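Local coordinates for arylesterase (Sulfolobus solfataricus, PDB 5L2P), which hydrolyses aryl and p-nitrophenyl esters and organophosphates such as paraoxon, as a broad-specificity serine esterase of the GDXG lipolytic family, at residues N74-V78 and L301-F305. Residues are numbered along the deposited sequence; the frame is centred on the assembly and turned at random.
Sequences NNGLV and LKDIF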
loop_
_atom_site.group_PDB
_atom_site.type_symbol
_atom_site.label_atom_id
_atom_site.label_comp_id
_atom_site.label_asym_id
_atom_site.label_seq_id
_atom_site.Cartn_x
_atom_site.Cartn_y
_atom_site.Cartn_z
ATOM N N ASN A 74 27.528 -8.198 29.976
ATOM C CA ASN A 74 27.193 -9.570 29.614
ATOM C C ASN A 74 28.268 -10.216 28.742
ATOM O O ASN A 74 29.167 -9.536 28.228
ATOM C CB ASN A 74 25.824 -9.638 28.942
ATOM C CG ASN A 74 25.791 -8.924 27.622
ATOM O OD1 ASN A 74 26.321 -9.405 26.624
ATOM N ND2 ASN A 74 25.163 -7.754 27.600
ATOM N N ASN A 75 28.155 -11.537 28.583
ATOM C CA ASN A 75 29.121 -12.306 27.815
ATOM C C ASN A 75 28.630 -12.648 26.403
ATOM O O ASN A 75 29.064 -13.625 25.829
ATOM C CB ASN A 75 29.565 -13.553 28.585
ATOM C CG ASN A 75 28.389 -14.438 29.023
ATOM O OD1 ASN A 75 27.241 -14.110 28.781
ATOM N ND2 ASN A 75 28.679 -15.557 29.680
ATOM N N GLY A 76 27.772 -11.808 25.844
ATOM C CA GLY A 76 27.349 -11.955 24.477
ATOM C C GLY A 76 28.305 -11.409 23.455
ATOM O O GLY A 76 29.225 -10.680 23.789
ATOM N N LEU A 77 28.094 -11.810 22.203
ATOM C CA LEU A 77 28.925 -11.400 21.093
ATOM C C LEU A 77 28.080 -11.091 19.882
ATOM O O LEU A 77 27.196 -11.845 19.541
ATOM C CB LEU A 77 29.924 -12.502 20.752
ATOM C CG LEU A 77 30.745 -12.320 19.464
ATOM C CD1 LEU A 77 31.741 -11.201 19.636
ATOM C CD2 LEU A 77 31.401 -13.619 19.009
ATOM N N VAL A 78 28.379 -9.971 19.221
ATOM C CA VAL A 78 27.692 -9.565 18.014
ATOM C C VAL A 78 28.663 -9.477 16.855
ATOM O O VAL A 78 29.597 -8.694 16.899
ATOM C CB VAL A 78 27.010 -8.212 18.201
ATOM C CG1 VAL A 78 26.350 -7.740 16.899
ATOM C CG2 VAL A 78 25.981 -8.283 19.344
ATOM N N LEU A 301 18.951 -6.936 21.921
ATOM C CA LEU A 301 20.051 -7.923 22.036
ATOM C C LEU A 301 20.532 -8.107 23.461
ATOM O O LEU A 301 20.745 -9.235 23.926
ATOM C CB LEU A 301 21.224 -7.533 21.169
ATOM C CG LEU A 301 20.979 -7.659 19.657
ATOM C CD1 LEU A 301 22.164 -7.080 18.920
ATOM C CD2 LEU A 301 20.762 -9.119 19.227
ATOM N N LYS A 302 20.700 -6.991 24.150
ATOM C CA LYS A 302 21.083 -7.012 25.575
ATOM C C LYS A 302 20.077 -7.842 26.373
ATOM O O LYS A 302 20.431 -8.618 27.227
ATOM C CB LYS A 302 21.120 -5.589 26.095
ATOM C CG LYS A 302 21.409 -5.457 27.569
ATOM C CD LYS A 302 21.286 -4.000 27.954
ATOM C CE LYS A 302 21.323 -3.798 29.445
ATOM N NZ LYS A 302 21.211 -2.349 29.762
ATOM N N ASP A 303 18.808 -7.685 26.050
ATOM C CA ASP A 303 17.744 -8.443 26.680
ATOM C C ASP A 303 17.772 -9.924 26.344
ATOM O O ASP A 303 17.476 -10.750 27.181
ATOM C CB ASP A 303 16.397 -7.860 26.267
ATOM C CG ASP A 303 15.360 -8.165 27.205
ATOM O OD1 ASP A 303 14.921 -9.316 27.148
ATOM O OD2 ASP A 303 15.011 -7.265 27.987
ATOM N N ILE A 304 18.126 -10.264 25.121
ATOM C CA ILE A 304 18.342 -11.671 24.774
ATOM C C ILE A 304 19.590 -12.249 25.456
ATOM O O ILE A 304 19.606 -13.404 25.806
ATOM C CB ILE A 304 18.479 -11.822 23.246
ATOM C CG1 ILE A 304 17.141 -11.557 22.564
ATOM C CG2 ILE A 304 18.984 -13.209 22.863
ATOM C CD1 ILE A 304 17.254 -11.252 21.089
ATOM N N PHE A 305 20.644 -11.454 25.623
ATOM C CA PHE A 305 21.873 -11.899 26.285
ATOM C C PHE A 305 21.750 -12.073 27.785
ATOM O O PHE A 305 22.434 -12.937 28.335
ATOM C CB PHE A 305 23.067 -10.976 25.976
ATOM C CG PHE A 305 23.491 -10.981 24.534
ATOM C CD1 PHE A 305 23.494 -12.155 23.786
ATOM C CD2 PHE A 305 23.906 -9.813 23.931
ATOM C CE1 PHE A 305 23.886 -12.156 22.455
ATOM C CE2 PHE A 305 24.294 -9.791 22.603
ATOM C CZ PHE A 305 24.291 -10.966 21.857
#
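Phe305, on the last turn of helix 287-305, lays its ring flat against the backbone of Gly76. Gly76 CA sits 3.8 Å from the ring centroid and only 6° off the ring normal, a CH-pi contact over one face. Gly76, having no side chain, lets the ring come flat against its CA. With CG anti to its carbonyl carbon (chi1 -66°), Phe305 reaches away from the helix toward residues 74-78.

Apolar contacts continue the packing into the sheet. Val78 CG2 meets the ring at its edge, near the ring plane, 4.0 Å from Phe305 CE2, and the same methyl touches Leu301 CD1 one helical turn back. Phe305 and Leu301 both also rest on Ala151 of the adjacent strand 150-155. In this alpha/beta-hydrolase fold the C-terminal helix thus packs across the start of the central parallel strand 77-81, away from the active site. Replacing Phe305 by an alanine is likely to take the aromatic cover from the Gly76 backbone and open a gap beside the Val78 methyl.

Polar groups lie at the Asn74 end of the contact. Asn74 OD1 accepts the Gly76 N-H at 2.9 Å, on a lone pair in the carbonyl plane, forming an Asx turn just before strand 77-81. That oxygen also lies 3.6 Å from Phe305 CD2, the amide and ring planes being 38° apart. Asn74 ND2 donates to Cys105 O, at the end of helix 95-105, so both ends of the amide are held and its rotation is fixed. Lys302 CG makes a loose contact with Asn74 ND2, while its extended chain carries NZ away to a salt bridge with Glu106.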